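Local atomic coordinates of FAD-binding oxidoreductase (PDB entry 7PBG), a protein that oxidises 4-ethylphenol, probably dehydrogenating it to 4-vinylphenol, and probably acts on related 4-alkylphenols, using a covalently bound FAD. Residues P80-S85 against T102-L107; S96-G101 against A478-A483; Q222-I227 against S519-E524; E35-E40 against S56-P61. All blocks are in the same frame, centred on the assembly; numbering follows the deposited sequence.

Contact 1 (P80-S85 against T102-L107); sequences PLHAFS and TVLLHL. With FAD (flavin-adenine dinucleotide), chain C.
The methyl CG2 of T102 presses into the backbone of the neighbouring strand, 3.3 Å from H82 N and beside the carbonyl carbon of L81. Here CG2 lies anti to the T102 backbone N, while OG1 runs past the P80 ring and is hydrogen-bonded to L99 O. Strands 81-84 and 103-106 run parallel, joined by five backbone hydrogen bonds from V103 N–P80 O to L107 N–F84 O; the shortest is L105 N to H82 O, 2.7 Å. On the face bearing L81, A83, V103 and L105, the small A83 makes the hollow: its CB meets CB of L105 at 4.0 Å, and CD1 of L107 comes in beside it. L81 then sends CD2 across to CD1 of L105, 3.8 Å away, under helix 64-77. The largest bump on the face of H82, L104 and H106 is F84. Its CG lies between backbone N and carbonyl carbon (chi1 47°), which brings the ring over the next strand, with L105 O 3.9 Å above the ring centre. CE1 of F84 touches CB of H106 at 3.5 Å; the ring planes lie within 26° of each other, but the offset is large, and ND1 of H106 is bonded to Y41 OH. Just past the strand, S85 OG donates to FAD N7A at 2.7 Å and S85 N gives a weak bond to FAD O2A; earlier, the H82 ring turns an edge to FAD O3B. A parallel strand pair, one of whose strands runs into residues that bind the FAD, is consistent with the FAD-binding domain of PCMH-type flavoproteins.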
# COMPACT_ATOMS: atom_id res chain seq x y z
N PRO A 80 7.50 21.17 21.72
CA PRO A 80 6.83 20.53 20.59
C PRO A 80 7.22 21.16 19.24
O PRO A 80 7.51 22.38 19.15
CB PRO A 80 5.35 20.66 20.91
CG PRO A 80 5.26 21.89 21.78
CD PRO A 80 6.54 21.90 22.58
N LEU A 81 7.31 20.28 18.23
CA LEU A 81 7.72 20.63 16.85
C LEU A 81 6.56 20.26 15.92
O LEU A 81 5.87 19.25 16.15
CB LEU A 81 8.95 19.81 16.44
CG LEU A 81 10.23 19.99 17.25
CD1 LEU A 81 11.34 19.11 16.70
CD2 LEU A 81 10.66 21.46 17.26
N HIS A 82 6.40 21.02 14.86
CA HIS A 82 5.51 20.66 13.72
C HIS A 82 6.34 20.87 12.49
O HIS A 82 6.78 22.04 12.23
CB HIS A 82 4.20 21.46 13.73
CG HIS A 82 3.36 21.23 12.52
ND1 HIS A 82 3.14 19.93 12.01
CD2 HIS A 82 2.66 22.09 11.75
CE1 HIS A 82 2.33 20.02 10.98
NE2 HIS A 82 2.04 21.36 10.77
N ALA A 83 6.62 19.77 11.80
CA ALA A 83 7.42 19.74 10.58
C ALA A 83 6.49 19.55 9.38
O ALA A 83 5.56 18.71 9.40
CB ALA A 83 8.42 18.64 10.68
N PHE A 84 6.78 20.27 8.32
CA PHE A 84 5.99 20.15 7.08
C PHE A 84 6.92 20.50 5.94
O PHE A 84 8.00 21.04 6.14
CB PHE A 84 4.77 21.08 7.12
CG PHE A 84 5.03 22.49 7.58
CD1 PHE A 84 5.52 23.48 6.72
CD2 PHE A 84 4.86 22.82 8.91
CE1 PHE A 84 5.80 24.75 7.18
CE2 PHE A 84 5.15 24.10 9.37
CZ PHE A 84 5.61 25.06 8.51
N SER A 85 6.46 20.14 4.76
CA SER A 85 7.23 20.29 3.51
C SER A 85 7.00 21.68 2.91
O SER A 85 7.99 22.44 2.82
CB SER A 85 6.89 19.17 2.59
OG SER A 85 7.30 17.96 3.16
N THR A 102 3.99 25.85 19.38
CA THR A 102 4.81 24.83 18.71
C THR A 102 5.86 25.56 17.88
O THR A 102 5.51 26.60 17.30
CB THR A 102 3.93 23.86 17.93
OG1 THR A 102 3.14 23.19 18.92
CG2 THR A 102 4.72 22.85 17.10
N VAL A 103 7.08 25.04 17.85
CA VAL A 103 8.13 25.54 16.94
C VAL A 103 7.88 24.87 15.59
O VAL A 103 7.83 23.62 15.56
CB VAL A 103 9.53 25.24 17.51
CG1 VAL A 103 10.61 25.48 16.49
CG2 VAL A 103 9.79 26.05 18.78
N LEU A 104 7.79 25.64 14.52
CA LEU A 104 7.50 25.08 13.17
C LEU A 104 8.81 24.81 12.44
O LEU A 104 9.77 25.67 12.53
CB LEU A 104 6.63 26.07 12.43
CG LEU A 104 5.44 26.62 13.22
CD1 LEU A 104 4.60 27.50 12.33
CD2 LEU A 104 4.60 25.50 13.79
N LEU A 105 8.88 23.66 11.75
CA LEU A 105 10.03 23.35 10.87
C LEU A 105 9.50 23.41 9.44
O LEU A 105 8.84 22.49 9.05
CB LEU A 105 10.62 21.97 11.16
CG LEU A 105 11.54 21.86 12.36
CD1 LEU A 105 10.96 22.49 13.61
CD2 LEU A 105 11.96 20.41 12.60
N HIS A 106 9.83 24.46 8.69
CA HIS A 106 9.49 24.51 7.25
C HIS A 106 10.68 23.93 6.47
O HIS A 106 11.58 24.68 6.08
CB HIS A 106 9.10 25.93 6.87
CG HIS A 106 8.75 26.05 5.44
ND1 HIS A 106 8.74 27.25 4.81
CD2 HIS A 106 8.49 25.12 4.52
CE1 HIS A 106 8.45 27.06 3.53
NE2 HIS A 106 8.27 25.76 3.34
N LEU A 107 10.62 22.63 6.22
CA LEU A 107 11.70 21.89 5.57
C LEU A 107 11.89 22.38 4.14
O LEU A 107 13.02 22.39 3.69
CB LEU A 107 11.43 20.38 5.61
CG LEU A 107 12.03 19.70 6.85
CD1 LEU A 107 11.22 19.97 8.08
CD2 LEU A 107 12.21 18.21 6.61
PA FAD C . 2.34 20.16 3.75
O1A FAD C . 1.50 21.25 4.34
O2A FAD C . 3.82 20.39 3.59
O5B FAD C . 2.15 18.88 4.64
C5B FAD C . 0.87 18.46 5.09
C4B FAD C . 1.07 17.71 6.39
O4B FAD C . 1.84 16.49 6.16
C3B FAD C . 1.85 18.44 7.48
O3B FAD C . 1.01 19.34 8.21
C2B FAD C . 2.46 17.28 8.29
O2B FAD C . 1.49 16.78 9.18
C1B FAD C . 2.80 16.29 7.18
N9A FAD C . 4.11 16.46 6.61
C8A FAD C . 4.40 17.10 5.44
N7A FAD C . 5.67 17.07 5.17
C5A FAD C . 6.26 16.43 6.23
C6A FAD C . 7.58 16.05 6.49
N6A FAD C . 8.60 16.38 5.69
N1A FAD C . 7.82 15.40 7.65
C2A FAD C . 6.77 15.08 8.45
N3A FAD C . 5.48 15.36 8.29
C4A FAD C . 5.29 16.04 7.14
N1 FAD C . -5.51 17.97 -1.66
C2 FAD C . -5.38 16.86 -2.37
O2 FAD C . -4.74 15.88 -1.91
N3 FAD C . -5.84 16.77 -3.63
C4 FAD C . -6.55 17.77 -4.23
O4 FAD C . -6.89 17.66 -5.42
C4X FAD C . -6.76 18.93 -3.51
N5 FAD C . -7.45 19.88 -4.08
C5X FAD C . -7.63 21.03 -3.34
C6 FAD C . -8.35 22.08 -3.94
C7 FAD C . -8.54 23.29 -3.30
C7M FAD C . -9.31 24.39 -4.00
C8 FAD C . -7.97 23.47 -2.02
C8M FAD C . -8.14 24.77 -1.29
C9 FAD C . -7.29 22.44 -1.41
C9A FAD C . -7.08 21.20 -2.05
N10 FAD C . -6.35 20.16 -1.49
C10 FAD C . -6.15 18.99 -2.21
C1' FAD C . -5.67 20.29 -0.18
C2' FAD C . -4.24 20.84 -0.28
O2' FAD C . -4.17 21.96 -1.23
C3' FAD C . -3.18 19.82 -0.76
O3' FAD C . -3.38 18.58 -0.14
C4' FAD C . -1.72 20.24 -0.56
O4' FAD C . -0.88 19.55 -1.50
C5' FAD C . -1.26 19.98 0.84
O5' FAD C . -0.27 20.92 1.27
P FAD C . 1.29 20.63 1.09
O1P FAD C . 2.02 21.94 1.16
O2P FAD C . 1.42 19.80 -0.15
O3P FAD C . 1.67 19.73 2.36

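Contact 2 (S96-G101 against A478-A483); sequences SPMLTG and AHNVLA
M98 and N480 mark the closest backbone approach of two irregular segments, their CA atoms 5.8 Å apart, and A483 at the end of the second already belongs to helix 483-489. The N480 amide carries the polar part. Its ND2 donates to S96 O at 3.0 Å in a fairly straight bond (160° at the hydrogen). The acceptor lies in the amide plane, but the donor stands well above the S96 carbonyl plane. A water bridges the same two residues, donating to N480 OD1 at 2.9 Å and only weakly to S96 O. S96 OG also comes near ND2, though at a poor angle, and is hydrogen-bonded to G93 O instead. Through this amide, the loop between strands 81-84 and 103-106 of the FAD-binding domain is fastened to the region of the FAD-linked oxidase C-terminal family, far along the chain. A leucine in place of N480 would probably leave S96 O without its amide donor and the water without its stronger acceptor. M98 supplies the apolar part. Bent at both chi2 and chi3 (-62° and -60°), its chain curls obliquely across N480, with SD 3.5 Å from N480 CB. Within 478-483, V481 N donates to H479 ND1 in the ring plane at 3.0 Å, while NE2 of that imidazole is bonded to D43. The terminal CE of M98 reaches on to N480 O and, at 4.2 Å, to CB of A483.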
# COMPACT_ATOMS: atom_id res chain seq x y z
N SER A 96 -0.26 25.42 10.20
CA SER A 96 -0.47 25.67 11.63
C SER A 96 -0.27 24.36 12.39
O SER A 96 -0.65 23.29 11.94
CB SER A 96 -1.81 26.33 11.92
OG SER A 96 -2.95 25.51 11.73
N PRO A 97 0.33 24.45 13.60
CA PRO A 97 0.51 23.31 14.48
C PRO A 97 -0.76 23.04 15.27
O PRO A 97 -1.63 23.91 15.38
CB PRO A 97 1.61 23.83 15.41
CG PRO A 97 1.25 25.26 15.58
CD PRO A 97 0.79 25.70 14.20
N MET A 98 -0.82 21.86 15.86
CA MET A 98 -1.92 21.46 16.74
C MET A 98 -1.90 22.31 18.02
O MET A 98 -3.03 22.68 18.50
CB MET A 98 -1.80 19.99 17.14
CG MET A 98 -2.19 19.04 16.03
SD MET A 98 -3.89 19.22 15.50
CE MET A 98 -4.81 18.86 16.98
N LEU A 99 -0.73 22.54 18.58
CA LEU A 99 -0.62 23.24 19.89
C LEU A 99 -0.09 24.66 19.74
O LEU A 99 0.95 24.90 19.09
CB LEU A 99 0.33 22.47 20.80
CG LEU A 99 -0.16 21.12 21.31
CD1 LEU A 99 0.91 20.55 22.22
CD2 LEU A 99 -1.50 21.23 22.01
N THR A 100 -0.71 25.60 20.43
CA THR A 100 -0.17 26.97 20.51
C THR A 100 1.28 26.90 21.02
O THR A 100 1.49 26.16 21.98
CB THR A 100 -1.08 27.81 21.40
OG1 THR A 100 -2.37 27.82 20.79
CG2 THR A 100 -0.51 29.20 21.59
N GLY A 101 2.23 27.63 20.42
CA GLY A 101 3.61 27.74 20.91
C GLY A 101 4.52 26.68 20.31
O GLY A 101 5.72 26.71 20.58
N ALA A 478 -8.61 15.56 8.09
CA ALA A 478 -9.36 16.64 8.76
C ALA A 478 -8.43 17.73 9.27
O ALA A 478 -7.32 17.46 9.72
CB ALA A 478 -10.16 16.01 9.87
N HIS A 479 -8.98 18.94 9.31
CA HIS A 479 -8.37 20.12 9.93
C HIS A 479 -7.95 19.81 11.37
O HIS A 479 -8.68 19.06 12.10
CB HIS A 479 -9.34 21.30 9.83
CG HIS A 479 -8.73 22.63 10.12
ND1 HIS A 479 -8.37 23.06 11.40
CD2 HIS A 479 -8.45 23.66 9.29
CE1 HIS A 479 -7.88 24.31 11.32
NE2 HIS A 479 -7.96 24.72 10.03
N ASN A 480 -6.83 20.39 11.78
CA ASN A 480 -6.37 20.43 13.20
C ASN A 480 -7.56 20.54 14.16
O ASN A 480 -7.63 19.76 15.14
CB ASN A 480 -5.47 21.62 13.49
CG ASN A 480 -4.19 21.63 12.69
OD1 ASN A 480 -3.89 20.67 11.97
ND2 ASN A 480 -3.41 22.69 12.85
N VAL A 481 -8.47 21.50 13.95
CA VAL A 481 -9.51 21.80 14.98
C VAL A 481 -10.51 20.66 15.06
O VAL A 481 -11.22 20.56 16.06
CB VAL A 481 -10.17 23.16 14.69
CG1 VAL A 481 -11.09 23.09 13.47
CG2 VAL A 481 -10.89 23.69 15.91
N LEU A 482 -10.63 19.85 14.01
CA LEU A 482 -11.61 18.72 13.93
C LEU A 482 -11.01 17.39 14.39
O LEU A 482 -11.79 16.39 14.49
CB LEU A 482 -12.06 18.54 12.48
CG LEU A 482 -12.78 19.71 11.83
CD1 LEU A 482 -13.09 19.40 10.35
CD2 LEU A 482 -14.03 20.13 12.61
N ALA A 483 -9.70 17.32 14.62
CA ALA A 483 -8.96 16.04 14.80
C ALA A 483 -9.60 15.21 15.92
O ALA A 483 -9.85 14.05 15.75
CB ALA A 483 -7.51 16.33 15.10
O HOH W 1 -1.05 20.02 12.27

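Contact 3 (Q222-I227 against S519-E524); sequences QSNFGI and SGIWPE. With FAD (flavin-adenine dinucleotide), chain C.
S519 reaches Q222 with its hydroxyl, tying the C-terminal tail to the turn that leads into strand 226-237 of the antiparallel sheet beside the FAD. G226 and I227 lie against the adenine, G226 O being 3.5 Å from FAD C2A. S519 OG donates to Q222 O over 2.6 Å, tilted 35° from the carbonyl plane; OG lies anti to the serine's own carbonyl carbon (chi1 -58°), beside the backbone N. The Q222 amide looks elsewhere: NE2 is shared between Y476 O and E164 O, and OE1 accepts from G213 N of the second subunit. Both S519 and G520 have positive phi, and this turn brings I521 round to face 222-227. I521 bonds through its backbone and packs through its side chain. Its O accepts from N224 ND2 at 3.1 Å (155° at the hydrogen), lying in the asparagine's amide plane, while ND2 also donates to N515 O. P214 of the second subunit packs on both F225 and I521, so the tail forms part of the interface between subunits. CG2 of I521 approaches CE1 of F225 at 4.3 Å, obliquely to the ring. The same methyl sits 3.8 Å from N224 OD1, measured from I521 CG2, a buried oxygen for which the model offers no polar partner.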
# COMPACT_ATOMS: atom_id res chain seq x y z
N GLN A 222 -0.40 11.01 8.02
CA GLN A 222 -1.32 11.72 8.94
C GLN A 222 -0.97 11.39 10.39
O GLN A 222 -1.85 11.09 11.21
CB GLN A 222 -2.76 11.32 8.67
CG GLN A 222 -3.29 11.81 7.32
CD GLN A 222 -4.78 11.58 7.19
OE1 GLN A 222 -5.41 11.08 8.12
NE2 GLN A 222 -5.33 11.80 6.00
N SER A 223 0.30 11.46 10.71
CA SER A 223 0.75 11.05 12.05
C SER A 223 1.84 11.99 12.50
O SER A 223 2.22 12.93 11.77
CB SER A 223 1.22 9.60 12.01
OG SER A 223 2.38 9.55 11.18
N ASN A 224 2.32 11.74 13.71
CA ASN A 224 3.34 12.57 14.35
C ASN A 224 4.47 11.66 14.87
O ASN A 224 4.84 11.72 16.07
CB ASN A 224 2.63 13.42 15.40
CG ASN A 224 1.77 12.60 16.33
OD1 ASN A 224 1.68 11.37 16.25
ND2 ASN A 224 1.07 13.32 17.21
N PHE A 225 5.07 10.86 13.99
CA PHE A 225 6.05 9.83 14.41
C PHE A 225 7.45 10.13 13.85
O PHE A 225 8.45 9.60 14.37
CB PHE A 225 5.61 8.45 13.94
CG PHE A 225 4.29 7.97 14.46
CD1 PHE A 225 3.70 8.50 15.60
CD2 PHE A 225 3.58 7.03 13.73
CE1 PHE A 225 2.49 8.02 16.05
CE2 PHE A 225 2.36 6.56 14.17
CZ PHE A 225 1.83 7.06 15.33
N GLY A 226 7.55 11.00 12.87
CA GLY A 226 8.87 11.28 12.30
C GLY A 226 8.81 12.46 11.39
O GLY A 226 7.72 12.93 11.07
N ILE A 227 9.98 12.85 10.89
CA ILE A 227 10.15 13.97 9.93
C ILE A 227 10.81 13.44 8.65
O ILE A 227 11.95 13.00 8.68
CB ILE A 227 10.89 15.13 10.59
CG1 ILE A 227 10.20 15.55 11.89
CG2 ILE A 227 11.07 16.26 9.59
CD1 ILE A 227 10.99 16.60 12.66
N SER A 519 -4.15 14.01 14.20
CA SER A 519 -5.08 12.86 13.99
C SER A 519 -5.58 12.35 15.33
O SER A 519 -6.12 11.23 15.36
CB SER A 519 -4.51 11.74 13.19
OG SER A 519 -4.12 12.24 11.93
N GLY A 520 -5.63 13.22 16.31
CA GLY A 520 -6.13 12.88 17.65
C GLY A 520 -5.17 11.99 18.43
O GLY A 520 -5.63 11.26 19.35
N ILE A 521 -3.90 11.95 18.01
CA ILE A 521 -2.84 11.11 18.65
C ILE A 521 -2.07 11.96 19.64
O ILE A 521 -1.18 12.77 19.24
CB ILE A 521 -1.92 10.43 17.61
CG1 ILE A 521 -2.74 9.69 16.57
CG2 ILE A 521 -0.90 9.54 18.28
CD1 ILE A 521 -1.94 9.31 15.34
N TRP A 522 -2.36 11.76 20.92
CA TRP A 522 -1.76 12.58 22.00
C TRP A 522 -0.72 11.75 22.72
O TRP A 522 -0.95 10.59 23.04
CB TRP A 522 -2.82 13.13 22.96
CG TRP A 522 -3.79 14.07 22.34
CD1 TRP A 522 -5.01 13.77 21.78
CD2 TRP A 522 -3.58 15.48 22.11
NE1 TRP A 522 -5.60 14.91 21.30
CE2 TRP A 522 -4.75 15.97 21.46
CE3 TRP A 522 -2.56 16.37 22.44
CZ2 TRP A 522 -4.89 17.31 21.11
CZ3 TRP A 522 -2.70 17.69 22.08
CH2 TRP A 522 -3.85 18.15 21.42
N PRO A 523 0.47 12.31 22.97
CA PRO A 523 1.50 11.62 23.73
C PRO A 523 1.11 11.54 25.20
O PRO A 523 0.30 12.35 25.68
CB PRO A 523 2.74 12.51 23.57
CG PRO A 523 2.13 13.89 23.43
CD PRO A 523 0.86 13.68 22.62
N GLU A 524 1.64 10.51 25.85
CA GLU A 524 1.31 10.15 27.25
C GLU A 524 1.38 11.38 28.17
O GLU A 524 0.47 11.51 29.01
CB GLU A 524 2.26 9.08 27.79
CG GLU A 524 1.79 8.54 29.13
CD GLU A 524 2.37 7.21 29.56
OE1 GLU A 524 3.59 7.05 29.48
OE2 GLU A 524 1.58 6.33 30.00
PA FAD C . 2.34 20.16 3.75
O1A FAD C . 1.50 21.25 4.34
O2A FAD C . 3.82 20.39 3.59
O5B FAD C . 2.15 18.88 4.64
C5B FAD C . 0.87 18.46 5.09
C4B FAD C . 1.07 17.71 6.39
O4B FAD C . 1.84 16.49 6.16
C3B FAD C . 1.85 18.44 7.48
O3B FAD C . 1.01 19.34 8.21
C2B FAD C . 2.46 17.28 8.29
O2B FAD C . 1.49 16.78 9.18
C1B FAD C . 2.80 16.29 7.18
N9A FAD C . 4.11 16.46 6.61
C8A FAD C . 4.40 17.10 5.44
N7A FAD C . 5.67 17.07 5.17
C5A FAD C . 6.26 16.43 6.23
C6A FAD C . 7.58 16.05 6.49
N6A FAD C . 8.60 16.38 5.69
N1A FAD C . 7.82 15.40 7.65
C2A FAD C . 6.77 15.08 8.45
N3A FAD C . 5.48 15.36 8.29
C4A FAD C . 5.29 16.04 7.14
N1 FAD C . -5.51 17.97 -1.66
C2 FAD C . -5.38 16.86 -2.37
O2 FAD C . -4.74 15.88 -1.91
N3 FAD C . -5.84 16.77 -3.63
C4 FAD C . -6.55 17.77 -4.23
O4 FAD C . -6.89 17.66 -5.42
C4X FAD C . -6.76 18.93 -3.51
N5 FAD C . -7.45 19.88 -4.08
C5X FAD C . -7.63 21.03 -3.34
C6 FAD C . -8.35 22.08 -3.94
C7 FAD C . -8.54 23.29 -3.30
C7M FAD C . -9.31 24.39 -4.00
C8 FAD C . -7.97 23.47 -2.02
C8M FAD C . -8.14 24.77 -1.29
C9 FAD C . -7.29 22.44 -1.41
C9A FAD C . -7.08 21.20 -2.05
N10 FAD C . -6.35 20.16 -1.49
C10 FAD C . -6.15 18.99 -2.21
C1' FAD C . -5.67 20.29 -0.18
C2' FAD C . -4.24 20.84 -0.28
O2' FAD C . -4.17 21.96 -1.23
C3' FAD C . -3.18 19.82 -0.76
O3' FAD C . -3.38 18.58 -0.14
C4' FAD C . -1.72 20.24 -0.56
O4' FAD C . -0.88 19.55 -1.50
C5' FAD C . -1.26 19.98 0.84
O5' FAD C . -0.27 20.92 1.27
P FAD C . 1.29 20.63 1.09
O1P FAD C . 2.02 21.94 1.16
O2P FAD C . 1.42 19.80 -0.15
O3P FAD C . 1.67 19.73 2.36

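Contact 4 (E35-E40 against S56-P61)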
# COMPACT_ATOMS: atom_id res chain seq x y z
N GLU A 35 7.27 38.39 14.80
CA GLU A 35 5.83 38.29 14.45
C GLU A 35 5.65 38.33 12.93
O GLU A 35 4.87 37.53 12.42
CB GLU A 35 5.05 39.43 15.13
CG GLU A 35 3.60 39.44 14.75
CD GLU A 35 2.82 38.25 15.28
OE1 GLU A 35 3.24 37.68 16.29
OE2 GLU A 35 1.82 37.88 14.67
N ALA A 36 6.33 39.22 12.21
CA ALA A 36 6.15 39.36 10.75
C ALA A 36 6.46 38.02 10.06
O ALA A 36 5.69 37.62 9.16
CB ALA A 36 6.98 40.50 10.18
N THR A 37 7.55 37.36 10.43
CA THR A 37 7.99 36.09 9.80
C THR A 37 7.14 34.92 10.31
O THR A 37 6.65 34.15 9.46
CB THR A 37 9.46 35.75 10.03
OG1 THR A 37 10.26 36.84 9.58
CG2 THR A 37 9.85 34.51 9.26
N VAL A 38 6.94 34.80 11.61
CA VAL A 38 6.19 33.61 12.12
C VAL A 38 4.72 33.65 11.68
O VAL A 38 4.15 32.57 11.41
CB VAL A 38 6.34 33.42 13.63
CG1 VAL A 38 5.65 32.17 14.13
CG2 VAL A 38 7.80 33.40 14.04
N SER A 39 4.11 34.83 11.57
CA SER A 39 2.66 34.99 11.28
C SER A 39 2.36 34.48 9.88
O SER A 39 1.20 34.09 9.66
CB SER A 39 2.18 36.43 11.47
OG SER A 39 2.85 37.32 10.61
N GLU A 40 3.35 34.50 9.00
CA GLU A 40 3.26 33.89 7.64
C GLU A 40 2.80 32.43 7.77
O GLU A 40 2.24 31.89 6.78
CB GLU A 40 4.62 33.98 6.96
CG GLU A 40 4.63 33.53 5.52
CD GLU A 40 5.89 33.94 4.76
OE1 GLU A 40 6.34 35.11 4.93
OE2 GLU A 40 6.45 33.10 4.02
N SER A 56 5.23 29.42 17.64
CA SER A 56 6.08 30.35 18.42
C SER A 56 7.23 30.85 17.56
O SER A 56 7.79 31.93 17.86
CB SER A 56 6.63 29.70 19.63
OG SER A 56 7.31 28.48 19.28
N ALA A 57 7.66 30.02 16.61
CA ALA A 57 8.92 30.26 15.91
C ALA A 57 8.87 29.40 14.66
O ALA A 57 8.07 28.43 14.62
CB ALA A 57 10.11 29.92 16.77
N VAL A 58 9.68 29.78 13.70
CA VAL A 58 9.88 28.92 12.50
C VAL A 58 11.37 28.76 12.28
O VAL A 58 12.13 29.73 12.42
CB VAL A 58 9.12 29.44 11.28
CG1 VAL A 58 9.60 30.81 10.76
CG2 VAL A 58 9.21 28.42 10.17
N ILE A 59 11.75 27.54 11.92
CA ILE A 59 13.15 27.20 11.60
C ILE A 59 13.17 26.65 10.18
O ILE A 59 12.30 25.84 9.83
CB ILE A 59 13.71 26.17 12.60
CG1 ILE A 59 13.59 26.65 14.04
CG2 ILE A 59 15.13 25.81 12.21
CD1 ILE A 59 14.04 25.64 15.08
N TRP A 60 14.17 27.07 9.44
CA TRP A 60 14.43 26.63 8.06
C TRP A 60 15.65 25.73 8.07
O TRP A 60 16.78 26.17 7.82
CB TRP A 60 14.65 27.88 7.21
CG TRP A 60 13.43 28.74 7.14
CD1 TRP A 60 12.15 28.33 6.96
CD2 TRP A 60 13.39 30.17 7.23
NE1 TRP A 60 11.30 29.41 6.92
CE2 TRP A 60 12.03 30.55 7.08
CE3 TRP A 60 14.36 31.16 7.41
CZ2 TRP A 60 11.61 31.88 7.14
CZ3 TRP A 60 13.95 32.48 7.44
CH2 TRP A 60 12.60 32.82 7.29
N PRO A 61 15.49 24.43 8.35
CA PRO A 61 16.61 23.53 8.29
C PRO A 61 17.16 23.34 6.87
O PRO A 61 16.37 23.39 5.92
CB PRO A 61 16.11 22.19 8.84
CG PRO A 61 14.63 22.36 9.08
CD PRO A 61 14.23 23.77 8.73
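V38 and T37 bring all the apolar contact that helix 35-39 makes with the strand 57-59 segment. V38 lies on the backbone rather than meeting a side chain: CG2 lies 3.8 Å from A57 CA, and CG1, anti to the V38 backbone N (chi1 -177°), comes equally near A57 N and on to the carbonyl carbon of S56. An alanine in place of V38 would probably open a gap above this stretch of main chain. T37 meets side chains. Its CG2 touches CH2 of W60 at 3.8 Å, obliquely to the indole, and CG1 of V58 at 4.0 Å. Helix and strand axes cross at 71°, 7.8 Å apart at their closest.

The hydrogen bonds lie within the helix or go to neighbours outside the two segments. In the helix, E35 O is gripped from opposite faces of its plane by the backbone N and the hydroxyl of S39; S39 OG lies 2.7 Å from E35 O. T37 OG1 turns to D34, W60 NE1 to Y41 OH and S56 OG to G101 O. With no hydrogen bond crossing it, the contact between these two segments is methyl packing, and CG1 of V38 lies over A57 N, a buried amide with no acceptor in the model.

In the fold
All four contacts are mainly buried, but contact 4 lies farthest out, about 23 Å between its centre and that of the chain, and includes the partly exposed T37 and W60. Contacts 1 and 4 share one sheet, strand 103-106 lying between 57-59 and 81-84; main-chain pairing holds contact 1, methyl packing contact 4. Contacts 2 and 3 instead link irregular segments nearly 300 or more residues apart through side-chain amides or a hydroxyl, and both border the second subunit. They meet where L99 packs on W522. P97 of contact 2 abuts T102 and H82, and I227 of contact 3 packs on A83. Contacts 1 and 3 both touch the adenine.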